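Local coordinates for protein peroxisomal acyl-CoA oxidase 1A (Solanum lycopersicum, PDB 2FON) that probably oxidises fatty acyl-CoA esters with a bound FAD cofactor, as an acyl-CoA oxidase of peroxisomal beta-oxidation, at residues 84-88 with 112-117; 109-113 with 630-634; 457-461 with 514-518; 504-509 with 589-595. All blocks are in the same frame, centred on the assembly; numbering follows the deposited sequence.

In the fold
The four contacts form two groups on opposite sides of the chain's centre, with centres about 42 to 48 Å apart between groups. Contacts 1 and 2, centres about 11 Å apart, share Val112 and Asp113, where helix 102-112 gives way to a loop; contact 1 holds that loop to helix 77-97, and contact 2 brings the end of the chain, at 630-634, back to the N-terminal domain. Contacts 3 and 4, centres about 15 Å apart and nested along the chain inside the loop closed by contact 2, pack helix 499-521 on helix 446-462 and helix 587-592, in the intervening and C-terminal parts. Contacts 1 and 4 both touch the second subunit.

Contact 1: 84-88 with 112-117; sequences TLRKA and VDEPAF
Thr84 OG1 donates to Glu114 OE2 at 2.6 Å, joining helix 77-97 of the all-helical N-terminal acyl-CoA oxidase domain to the loop that follows helix 102-112. The hydroxyl approaches the carboxylate oxygen on its anti side, 31° out of the carboxylate plane; the carbonyl oxygen of Leu80, one turn back, is a second acceptor that shares the same hydroxyl proton. With chi1 at -58° the hydroxyl lies beside the backbone N of Thr84, while the methyl CG2 turns to the loop and touches Ala116 CB at 3.4 Å. The other oxygen of Glu114 faces Lys87, and a salt bridge from Lys87 NZ to OE1 is modelled there, although the position of OE1 is less certain. The extended chain of Glu114, with CG anti to the backbone N (chi1 165°), carries the carboxylate from the loop to the helix, its two oxygens directed to residues nearly one helical turn apart. Val112 lies beside the Lys87 chain. Further along the loop, Phe117 packs against the same helix and also against Ile670 of the second subunit. Its side chain is about 6 Å from that of Gly196, an FAD-binding residue, so this packing lies close to the cofactor site. Phe117 CE2 rests 3.6 Å from Ala88 CB and 3.9 Å from Leu85 CD2.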
loop_
_atom_site.group_PDB
_atom_site.type_symbol
_atom_site.label_atom_id
_atom_site.label_comp_id
_atom_site.label_asym_id
_atom_site.label_seq_id
_atom_site.Cartn_x
_atom_site.Cartn_y
_atom_site.Cartn_z
ATOM N N THR B 84 18.846 -11.044 15.830
ATOM C CA THR B 84 18.196 -10.024 16.640
ATOM C C THR B 84 18.667 -10.157 18.080
ATOM O O THR B 84 18.977 -9.168 18.735
ATOM C CB THR B 84 16.641 -10.118 16.578
ATOM O OG1 THR B 84 16.231 -9.997 15.217
ATOM C CG2 THR B 84 15.941 -9.024 17.420
ATOM N N LEU B 85 18.732 -11.380 18.589
ATOM C CA LEU B 85 19.029 -11.535 20.010
ATOM C C LEU B 85 20.366 -10.913 20.286
ATOM O O LEU B 85 20.484 -10.102 21.208
ATOM C CB LEU B 85 18.949 -12.975 20.442
ATOM C CG LEU B 85 17.497 -13.522 20.274
ATOM C CD1 LEU B 85 17.295 -14.894 20.919
ATOM C CD2 LEU B 85 16.396 -12.545 20.728
ATOM N N ARG B 86 21.326 -11.219 19.409
ATOM C CA ARG B 86 22.676 -10.714 19.503
ATOM C C ARG B 86 22.773 -9.216 19.619
ATOM O O ARG B 86 23.444 -8.700 20.521
ATOM C CB ARG B 86 23.435 -11.114 18.272
ATOM C CG ARG B 86 24.934 -11.059 18.485
ATOM C CD ARG B 86 25.633 -10.991 17.202
ATOM N NE ARG B 86 25.694 -9.582 16.910
ATOM C CZ ARG B 86 25.140 -8.990 15.869
ATOM N NH1 ARG B 86 24.470 -9.698 14.985
ATOM N NH2 ARG B 86 25.267 -7.688 15.729
ATOM N N LYS B 87 22.114 -8.526 18.681
ATOM C CA LYS B 87 22.026 -7.092 18.691
ATOM C C LYS B 87 21.284 -6.626 19.935
ATOM O O LYS B 87 21.670 -5.684 20.563
ATOM C CB LYS B 87 21.264 -6.670 17.489
ATOM C CG LYS B 87 22.023 -5.944 16.408
ATOM C CD LYS B 87 20.993 -5.720 15.263
ATOM C CE LYS B 87 21.626 -5.449 13.919
ATOM N NZ LYS B 87 20.795 -5.931 12.771
ATOM N N ALA B 88 20.209 -7.307 20.316
ATOM C CA ALA B 88 19.502 -6.911 21.530
ATOM C C ALA B 88 20.425 -6.895 22.823
ATOM O O ALA B 88 20.448 -5.901 23.596
ATOM C CB ALA B 88 18.251 -7.756 21.707
ATOM N N VAL B 112 19.214 1.488 16.294
ATOM C CA VAL B 112 19.442 0.097 15.969
ATOM C C VAL B 112 18.407 -0.364 14.900
ATOM O O VAL B 112 18.703 -1.205 14.062
ATOM C CB VAL B 112 19.379 -0.777 17.255
ATOM C CG1 VAL B 112 19.351 -2.272 16.911
ATOM C CG2 VAL B 112 20.539 -0.530 18.083
ATOM N N ASP B 113 17.194 0.175 14.983
ATOM C CA ASP B 113 16.190 0.106 13.929
ATOM C C ASP B 113 15.743 -1.287 13.562
ATOM O O ASP B 113 15.699 -1.619 12.408
ATOM C CB ASP B 113 16.698 0.840 12.684
ATOM C CG ASP B 113 15.622 1.023 11.597
ATOM O OD1 ASP B 113 14.436 1.318 11.903
ATOM O OD2 ASP B 113 15.990 0.922 10.409
ATOM N N GLU B 114 15.380 -2.104 14.533
ATOM C CA GLU B 114 14.960 -3.463 14.263
ATOM C C GLU B 114 13.861 -3.861 15.240
ATOM O O GLU B 114 14.098 -3.861 16.451
ATOM C CB GLU B 114 16.189 -4.338 14.505
ATOM C CG GLU B 114 15.951 -5.826 14.634
ATOM C CD GLU B 114 17.214 -6.622 14.274
ATOM O OE1 GLU B 114 18.312 -5.974 14.203
ATOM O OE2 GLU B 114 17.103 -7.885 14.075
ATOM N N PRO B 115 12.672 -4.221 14.755
ATOM C CA PRO B 115 11.693 -4.619 15.770
ATOM C C PRO B 115 12.231 -5.801 16.594
ATOM O O PRO B 115 12.852 -6.716 16.043
ATOM C CB PRO B 115 10.476 -5.067 14.928
ATOM C CG PRO B 115 10.649 -4.379 13.587
ATOM C CD PRO B 115 12.151 -4.373 13.387
ATOM N N ALA B 116 12.033 -5.778 17.908
ATOM C CA ALA B 116 12.455 -6.872 18.783
ATOM C C ALA B 116 11.739 -6.716 20.098
ATOM O O ALA B 116 11.242 -5.624 20.400
ATOM C CB ALA B 116 13.967 -6.793 19.015
ATOM N N PHE B 117 11.742 -7.769 20.905
ATOM C CA PHE B 117 11.107 -7.798 22.233
ATOM C C PHE B 117 11.403 -6.578 23.109
ATOM O O PHE B 117 10.499 -6.062 23.781
ATOM C CB PHE B 117 11.510 -9.082 22.989
ATOM C CG PHE B 117 12.953 -9.135 23.370
ATOM C CD1 PHE B 117 13.362 -8.833 24.694
ATOM C CD2 PHE B 117 13.926 -9.452 22.427
ATOM C CE1 PHE B 117 14.702 -8.871 25.077
ATOM C CE2 PHE B 117 15.304 -9.470 22.813
ATOM C CZ PHE B 117 15.677 -9.184 24.138
#

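Contact 2: 109-113 with 630-634; sequences RRYVD and DHYLG
Tyr111 and Tyr632 meet as an edge-to-face (T-shaped) pair, the edge of Tyr111 directed at the face of Tyr632, with ring centroids 4.8 Å apart and planes at 63°. Tyr111 CD2 stands over the centre of the Tyr632 ring and comes within 3.8 Å of its CD1. The pair joins the end of helix 102-112 in the N-terminal domain to the short helix 630-633 of the C-terminal region. Tyr632 reaches across because its CG is anti to the backbone N (chi1 -177°), which carries the ring out toward the other helix. Asp113, the first residue beyond helix 102-112, with positive phi, crosses Tyr632 at about a right angle: its CG is 3.7 Å from Tyr632 CE1, and carboxylate and ring planes are 63° apart. The aliphatic part of Arg110 lies near the phenol end, with CG 4.2 Å from Tyr632 OH. The His631 ring presents its edge to the carbonyl of Tyr111, CE1 lying 3.9 Å from Tyr111 O; its NE2 bonds to the carbonyl of Phe67. No hydrogen bond passes directly between 109-113 and 630-634. The polar link is indirect: Arg317, also in cation-pi contact with Tyr632, binds Asp113 and Tyr632 O, and Lys69 binds Asp113 and His631 O, so the two basic residues bridge the segments and probably offset the carboxylate's charge.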
loop_
_atom_site.group_PDB
_atom_site.type_symbol
_atom_site.label_atom_id
_atom_site.label_comp_id
_atom_site.label_asym_id
_atom_site.label_seq_id
_atom_site.Cartn_x
_atom_site.Cartn_y
_atom_site.Cartn_z
ATOM N N ARG B 109 17.963 2.404 21.091
ATOM C CA ARG B 109 17.213 1.352 20.410
ATOM C C ARG B 109 16.565 1.855 19.129
ATOM O O ARG B 109 16.534 1.120 18.139
ATOM C CB ARG B 109 16.254 0.630 21.335
ATOM C CG ARG B 109 16.953 -0.420 22.205
ATOM C CD ARG B 109 16.035 -1.029 23.237
ATOM N NE ARG B 109 16.202 -0.407 24.554
ATOM C CZ ARG B 109 15.293 0.386 25.126
ATOM N NH1 ARG B 109 14.168 0.656 24.461
ATOM N NH2 ARG B 109 15.522 0.912 26.337
ATOM N N ARG B 110 16.127 3.115 19.091
ATOM C CA ARG B 110 15.489 3.596 17.861
ATOM C C ARG B 110 16.448 3.375 16.701
ATOM O O ARG B 110 16.109 2.806 15.696
ATOM C CB ARG B 110 15.077 5.067 17.972
ATOM C CG ARG B 110 14.301 5.583 16.782
ATOM C CD ARG B 110 14.056 7.148 16.798
ATOM N NE ARG B 110 13.239 7.692 17.909
ATOM C CZ ARG B 110 12.138 7.121 18.417
ATOM N NH1 ARG B 110 11.630 5.968 17.908
ATOM N NH2 ARG B 110 11.523 7.710 19.444
ATOM N N TYR B 111 17.676 3.799 16.868
ATOM C CA TYR B 111 18.617 3.809 15.784
ATOM C C TYR B 111 19.214 2.440 15.369
ATOM O O TYR B 111 19.660 2.263 14.244
ATOM C CB TYR B 111 19.648 4.889 16.086
ATOM C CG TYR B 111 18.972 6.213 15.929
ATOM C CD1 TYR B 111 18.629 7.004 17.023
ATOM C CD2 TYR B 111 18.599 6.647 14.684
ATOM C CE1 TYR B 111 17.945 8.228 16.843
ATOM C CE2 TYR B 111 17.933 7.833 14.506
ATOM C CZ TYR B 111 17.612 8.623 15.576
ATOM O OH TYR B 111 16.950 9.799 15.299
ATOM N N VAL B 112 19.214 1.488 16.294
ATOM C CA VAL B 112 19.442 0.097 15.969
ATOM C C VAL B 112 18.407 -0.364 14.900
ATOM O O VAL B 112 18.703 -1.205 14.062
ATOM C CB VAL B 112 19.379 -0.777 17.255
ATOM C CG1 VAL B 112 19.351 -2.272 16.911
ATOM C CG2 VAL B 112 20.539 -0.530 18.083
ATOM N N ASP B 113 17.194 0.175 14.983
ATOM C CA ASP B 113 16.190 0.106 13.929
ATOM C C ASP B 113 15.743 -1.287 13.562
ATOM O O ASP B 113 15.699 -1.619 12.408
ATOM C CB ASP B 113 16.698 0.840 12.684
ATOM C CG ASP B 113 15.622 1.023 11.597
ATOM O OD1 ASP B 113 14.436 1.318 11.903
ATOM O OD2 ASP B 113 15.990 0.922 10.409
ATOM N N ASP B 630 23.039 7.292 6.578
ATOM C CA ASP B 630 22.853 6.216 5.634
ATOM C C ASP B 630 22.560 4.871 6.343
ATOM O O ASP B 630 21.748 4.093 5.871
ATOM C CB ASP B 630 24.081 6.134 4.729
ATOM C CG ASP B 630 24.058 7.195 3.632
ATOM O OD1 ASP B 630 23.116 8.031 3.588
ATOM O OD2 ASP B 630 24.992 7.230 2.802
ATOM N N HIS B 631 23.207 4.606 7.466
ATOM C CA HIS B 631 22.957 3.413 8.165
ATOM C C HIS B 631 21.448 3.364 8.525
ATOM O O HIS B 631 20.780 2.332 8.373
ATOM C CB HIS B 631 23.812 3.374 9.406
ATOM C CG HIS B 631 23.509 2.223 10.297
ATOM N ND1 HIS B 631 22.478 2.245 11.216
ATOM C CD2 HIS B 631 24.098 1.009 10.417
ATOM C CE1 HIS B 631 22.445 1.086 11.859
ATOM N NE2 HIS B 631 23.412 0.319 11.390
ATOM N N TYR B 632 20.901 4.491 8.960
ATOM C CA TYR B 632 19.582 4.474 9.499
ATOM C C TYR B 632 18.631 4.408 8.379
ATOM O O TYR B 632 17.649 3.666 8.434
ATOM C CB TYR B 632 19.314 5.681 10.341
ATOM C CG TYR B 632 17.950 5.669 10.985
ATOM C CD1 TYR B 632 17.488 4.565 11.724
ATOM C CD2 TYR B 632 17.095 6.748 10.828
ATOM C CE1 TYR B 632 16.266 4.567 12.283
ATOM C CE2 TYR B 632 15.853 6.733 11.378
ATOM C CZ TYR B 632 15.445 5.654 12.077
ATOM O OH TYR B 632 14.209 5.733 12.629
ATOM N N LEU B 633 18.915 5.146 7.329
ATOM C CA LEU B 633 18.059 5.138 6.165
ATOM C C LEU B 633 18.029 3.824 5.330
ATOM O O LEU B 633 16.965 3.498 4.774
ATOM C CB LEU B 633 18.410 6.330 5.318
ATOM C CG LEU B 633 17.236 7.173 4.821
ATOM C CD1 LEU B 633 16.086 7.401 5.854
ATOM C CD2 LEU B 633 17.864 8.466 4.433
ATOM N N GLY B 634 19.171 3.093 5.266
ATOM C CA GLY B 634 19.417 1.853 4.465
ATOM C C GLY B 634 18.741 1.808 3.092
ATOM O O GLY B 634 17.982 0.871 2.788
#

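Contact 3: 457-461 with 514-518; sequences LMKTI and SVACA
A helix-helix crossing joins helix 446-462 to helix 499-521 in the helical C-terminal half of the acyl-CoA oxidase fold. The short segments 457-461 and 514-518 run at a signed angle of -81°, nearly perpendicular, with their axes 9.8 Å apart at closest approach. So steep a crossing confines the contact to a small patch, where Leu457, Met458 and Ile461 face the small side chains of Ser514, Cys517 and Ala518. Met458 reaches over the second helix. Its chain bends at chi2 (-57°) and again at chi3, which lays the sulfur and terminal methyl along the surface of that helix. SD touches Ala518 CB at 3.8 Å, while CE packs on Cys517 CB, also at 3.8 Å, and approaches the carbonyl oxygen of Ser514 at 3.4 Å. That oxygen keeps its hydrogen bond within its own helix, from Ala518 N, and the methyl contact is packing. An alanine in place of Met458 is likely to open a gap over Cys517 and Ala518, since the sulfur and methyl that fill this part of the crossing would be gone. Helix 535-558 closes the patch from another side, its Leu538 touching both Met458 and Cys517. One turn beyond Met458, Ile461 uses both branches: CG2 lies 4.2 Å from Ala518 CB, and CD1 rests 3.7 Å from Ser514 CB. Leu457 adds its CD1 methyl, 3.6 Å from Ser514 OG.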
loop_
_atom_site.group_PDB
_atom_site.type_symbol
_atom_site.label_atom_id
_atom_site.label_comp_id
_atom_site.label_asym_id
_atom_site.label_seq_id
_atom_site.Cartn_x
_atom_site.Cartn_y
_atom_site.Cartn_z
ATOM N N LEU B 457 -17.919 14.253 18.887
ATOM C CA LEU B 457 -18.387 15.450 18.170
ATOM C C LEU B 457 -19.902 15.483 18.239
ATOM O O LEU B 457 -20.469 16.503 18.597
ATOM C CB LEU B 457 -17.929 15.471 16.728
ATOM C CG LEU B 457 -16.431 15.585 16.513
ATOM C CD1 LEU B 457 -16.182 15.458 15.046
ATOM C CD2 LEU B 457 -15.802 16.907 17.094
ATOM N N MET B 458 -20.543 14.349 17.970
ATOM C CA MET B 458 -21.989 14.295 18.053
ATOM C C MET B 458 -22.390 14.639 19.446
ATOM O O MET B 458 -23.248 15.502 19.634
ATOM C CB MET B 458 -22.551 12.931 17.671
ATOM C CG MET B 458 -22.302 12.537 16.191
ATOM S SD MET B 458 -22.974 13.783 15.096
ATOM C CE MET B 458 -21.508 14.661 14.553
ATOM N N LYS B 459 -21.739 14.045 20.436
ATOM C CA LYS B 459 -22.013 14.443 21.826
ATOM C C LYS B 459 -21.820 15.946 22.017
ATOM O O LYS B 459 -22.667 16.622 22.617
ATOM C CB LYS B 459 -21.146 13.672 22.831
ATOM C CG LYS B 459 -21.543 13.957 24.269
ATOM C CD LYS B 459 -20.497 13.471 25.234
ATOM C CE LYS B 459 -21.083 13.317 26.624
ATOM N NZ LYS B 459 -20.643 11.995 27.197
ATOM N N THR B 460 -20.714 16.478 21.500
ATOM C CA THR B 460 -20.423 17.885 21.756
ATOM C C THR B 460 -21.501 18.753 21.156
ATOM O O THR B 460 -21.864 19.767 21.739
ATOM C CB THR B 460 -19.047 18.290 21.244
ATOM O OG1 THR B 460 -18.058 17.775 22.131
ATOM C CG2 THR B 460 -18.878 19.765 21.233
ATOM N N ILE B 461 -22.038 18.345 20.007
ATOM C CA ILE B 461 -23.095 19.140 19.438
ATOM C C ILE B 461 -24.351 19.077 20.311
ATOM O O ILE B 461 -24.855 20.128 20.699
ATOM C CB ILE B 461 -23.343 18.930 17.914
ATOM C CG1 ILE B 461 -22.276 19.662 17.120
ATOM C CG2 ILE B 461 -24.722 19.509 17.503
ATOM C CD1 ILE B 461 -21.985 19.026 15.849
ATOM N N SER B 514 -20.104 18.036 10.593
ATOM C CA SER B 514 -20.640 17.511 11.845
ATOM C C SER B 514 -22.097 17.881 12.072
ATOM O O SER B 514 -22.868 17.045 12.491
ATOM C CB SER B 514 -19.797 17.941 13.015
ATOM O OG SER B 514 -18.666 17.110 13.069
ATOM N N VAL B 515 -22.477 19.110 11.756
ATOM C CA VAL B 515 -23.867 19.510 11.873
ATOM C C VAL B 515 -24.744 18.630 10.998
ATOM O O VAL B 515 -25.756 18.100 11.435
ATOM C CB VAL B 515 -24.054 21.027 11.533
ATOM C CG1 VAL B 515 -25.497 21.364 11.164
ATOM C CG2 VAL B 515 -23.588 21.893 12.721
ATOM N N ALA B 516 -24.316 18.451 9.763
ATOM C CA ALA B 516 -25.052 17.628 8.804
ATOM C C ALA B 516 -25.193 16.190 9.360
ATOM O O ALA B 516 -26.260 15.564 9.206
ATOM C CB ALA B 516 -24.371 17.660 7.386
ATOM N N CYS B 517 -24.158 15.693 10.044
ATOM C CA CYS B 517 -24.305 14.400 10.678
ATOM C C CYS B 517 -25.337 14.376 11.817
ATOM O O CYS B 517 -26.174 13.454 11.894
ATOM C CB CYS B 517 -22.987 13.911 11.186
ATOM S SG CYS B 517 -22.070 13.123 9.893
ATOM N N ALA B 518 -25.283 15.385 12.683
ATOM C CA ALA B 518 -26.112 15.382 13.854
ATOM C C ALA B 518 -27.538 15.535 13.399
ATOM O O ALA B 518 -28.429 14.912 13.971
ATOM C CB ALA B 518 -25.695 16.458 14.840
#

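Contact 4: 504-509 with 589-595; sequences EAFEAR and DFLGTGY
Helix 499-521 comes nearest to the 589-595 segment at Arg509 and Phe590, whose CA atoms are 5.6 Å apart, and within that segment Thr593 OG1 accepts from Tyr595 N in an ST turn. Arg509 grips Asp589 side-on: NE at 3.0 Å and NH2 at 2.7 Å both donate to OD2, which lies in the guanidinium plane. NH2 meets that oxygen nearly along its C-O axis, NE on its anti side. The arginine's aliphatic part crosses one face of Phe590, with CD off-centre over the ring in a CH-pi contact, while NH1 bonds to Gln547 of helix 535-558. Phe590 in turn points its edge at the face of Phe506, centroids 5.5 Å apart and planes at 79°. With a leucine at Arg509, Asp589 would probably be left without its charged mate, and the bond to Gln547 would be lost. Tyr595, its CG anti to the backbone N (chi1 -178°), lies along the helix, past Ala508 and Ala505, and its hydroxyl donates to the anti lone pair of Glu504 OE1 at 2.8 Å. Ala508 CB sits over the Tyr595 face, 4.0 Å from the centroid, and Ala505 CB touches Tyr595 CE2 at 3.5 Å. Polar bonds thus tie down both ends of an aromatic interface, and the double grip on Asp589 OD2 is likely to fix the guanidinium's rotation beside Phe590.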
loop_
_atom_site.group_PDB
_atom_site.type_symbol
_atom_site.label_atom_id
_atom_site.label_comp_id
_atom_site.label_asym_id
_atom_site.label_seq_id
_atom_site.Cartn_x
_atom_site.Cartn_y
_atom_site.Cartn_z
ATOM N N GLU B 504 -10.404 29.362 9.044
ATOM C CA GLU B 504 -11.843 29.449 8.996
ATOM C C GLU B 504 -12.384 28.426 8.021
ATOM O O GLU B 504 -13.401 27.804 8.305
ATOM C CB GLU B 504 -12.328 30.819 8.627
ATOM C CG GLU B 504 -13.791 30.896 8.818
ATOM C CD GLU B 504 -14.359 32.240 8.434
ATOM O OE1 GLU B 504 -14.562 32.484 7.220
ATOM O OE2 GLU B 504 -14.622 33.046 9.355
ATOM N N ALA B 505 -11.701 28.255 6.891
ATOM C CA ALA B 505 -12.166 27.340 5.871
ATOM C C ALA B 505 -12.235 25.905 6.410
ATOM O O ALA B 505 -13.165 25.173 6.066
ATOM C CB ALA B 505 -11.301 27.409 4.639
ATOM N N PHE B 506 -11.281 25.520 7.264
ATOM C CA PHE B 506 -11.310 24.192 7.845
ATOM C C PHE B 506 -12.337 24.027 8.966
ATOM O O PHE B 506 -12.930 22.952 9.152
ATOM C CB PHE B 506 -9.916 23.816 8.321
ATOM C CG PHE B 506 -9.064 23.234 7.246
ATOM C CD1 PHE B 506 -8.348 24.058 6.385
ATOM C CD2 PHE B 506 -9.020 21.871 7.060
ATOM C CE1 PHE B 506 -7.601 23.519 5.351
ATOM C CE2 PHE B 506 -8.269 21.319 6.027
ATOM C CZ PHE B 506 -7.562 22.149 5.182
ATOM N N GLU B 507 -12.528 25.114 9.710
ATOM C CA GLU B 507 -13.506 25.185 10.780
ATOM C C GLU B 507 -14.897 25.059 10.208
ATOM O O GLU B 507 -15.693 24.251 10.679
ATOM C CB GLU B 507 -13.350 26.491 11.547
ATOM C CG GLU B 507 -12.150 26.492 12.512
ATOM C CD GLU B 507 -12.038 27.750 13.393
ATOM O OE1 GLU B 507 -11.265 27.706 14.364
ATOM O OE2 GLU B 507 -12.694 28.796 13.145
ATOM N N ALA B 508 -15.171 25.817 9.150
ATOM C CA ALA B 508 -16.495 25.814 8.523
ATOM C C ALA B 508 -16.824 24.413 8.050
ATOM O O ALA B 508 -17.808 23.806 8.480
ATOM C CB ALA B 508 -16.544 26.792 7.368
ATOM N N ARG B 509 -15.956 23.893 7.198
ATOM C CA ARG B 509 -16.090 22.560 6.687
ATOM C C ARG B 509 -16.462 21.539 7.780
ATOM O O ARG B 509 -17.394 20.735 7.615
ATOM C CB ARG B 509 -14.783 22.152 6.033
ATOM C CG ARG B 509 -14.789 20.698 5.575
ATOM C CD ARG B 509 -13.449 20.117 5.750
ATOM N NE ARG B 509 -13.297 18.851 5.082
ATOM C CZ ARG B 509 -12.205 18.101 5.243
ATOM N NH1 ARG B 509 -11.217 18.552 6.015
ATOM N NH2 ARG B 509 -12.093 16.909 4.645
ATOM N N ASP B 589 -15.984 18.768 0.058
ATOM C CA ASP B 589 -16.386 19.171 1.386
ATOM C C ASP B 589 -16.607 20.677 1.451
ATOM O O ASP B 589 -17.620 21.101 1.932
ATOM C CB ASP B 589 -15.417 18.701 2.461
ATOM C CG ASP B 589 -15.377 17.186 2.594
ATOM O OD1 ASP B 589 -16.268 16.510 1.984
ATOM O OD2 ASP B 589 -14.432 16.679 3.286
ATOM N N PHE B 590 -15.730 21.489 0.907
ATOM C CA PHE B 590 -15.901 22.913 1.082
ATOM C C PHE B 590 -16.863 23.545 0.092
ATOM O O PHE B 590 -17.426 24.602 0.375
ATOM C CB PHE B 590 -14.571 23.640 1.029
ATOM C CG PHE B 590 -13.472 22.989 1.811
ATOM C CD1 PHE B 590 -12.797 21.861 1.307
ATOM C CD2 PHE B 590 -13.060 23.534 3.015
ATOM C CE1 PHE B 590 -11.800 21.275 2.024
ATOM C CE2 PHE B 590 -12.012 22.967 3.721
ATOM C CZ PHE B 590 -11.388 21.840 3.240
ATOM N N LEU B 591 -17.043 22.936 -1.083
ATOM C CA LEU B 591 -17.990 23.478 -2.097
ATOM C C LEU B 591 -19.427 23.118 -1.801
ATOM O O LEU B 591 -20.330 23.893 -2.108
ATOM C CB LEU B 591 -17.650 23.005 -3.501
ATOM C CG LEU B 591 -16.305 23.449 -4.094
ATOM C CD1 LEU B 591 -15.859 22.439 -5.187
ATOM C CD2 LEU B 591 -16.321 24.908 -4.642
ATOM N N GLY B 592 -19.622 21.939 -1.198
ATOM C CA GLY B 592 -20.928 21.439 -0.741
ATOM C C GLY B 592 -21.669 22.523 0.023
ATOM O O GLY B 592 -22.267 23.440 -0.582
ATOM N N THR B 593 -21.657 22.386 1.345
ATOM C CA THR B 593 -21.976 23.445 2.298
ATOM C C THR B 593 -22.121 24.885 1.752
ATOM O O THR B 593 -22.955 25.681 2.239
ATOM C CB THR B 593 -20.796 23.580 3.211
ATOM O OG1 THR B 593 -19.952 24.610 2.661
ATOM C CG2 THR B 593 -20.013 22.225 3.365
ATOM N N GLY B 594 -21.261 25.256 0.799
ATOM C CA GLY B 594 -21.312 26.593 0.191
ATOM C C GLY B 594 -20.121 27.457 0.566
ATOM O O GLY B 594 -19.917 28.512 -0.036
ATOM N N TYR B 595 -19.313 27.010 1.535
ATOM C CA TYR B 595 -18.284 27.874 2.099
ATOM C C TYR B 595 -17.366 28.574 1.076
ATOM O O TYR B 595 -17.041 29.771 1.233
ATOM C CB TYR B 595 -17.488 27.209 3.223
ATOM C CG TYR B 595 -16.480 28.168 3.788
ATOM C CD1 TYR B 595 -16.851 29.152 4.714
ATOM C CD2 TYR B 595 -15.160 28.153 3.325
ATOM C CE1 TYR B 595 -15.918 30.065 5.189
ATOM C CE2 TYR B 595 -14.225 29.063 3.785
ATOM C CZ TYR B 595 -14.597 30.020 4.718
ATOM O OH TYR B 595 -13.624 30.910 5.156
#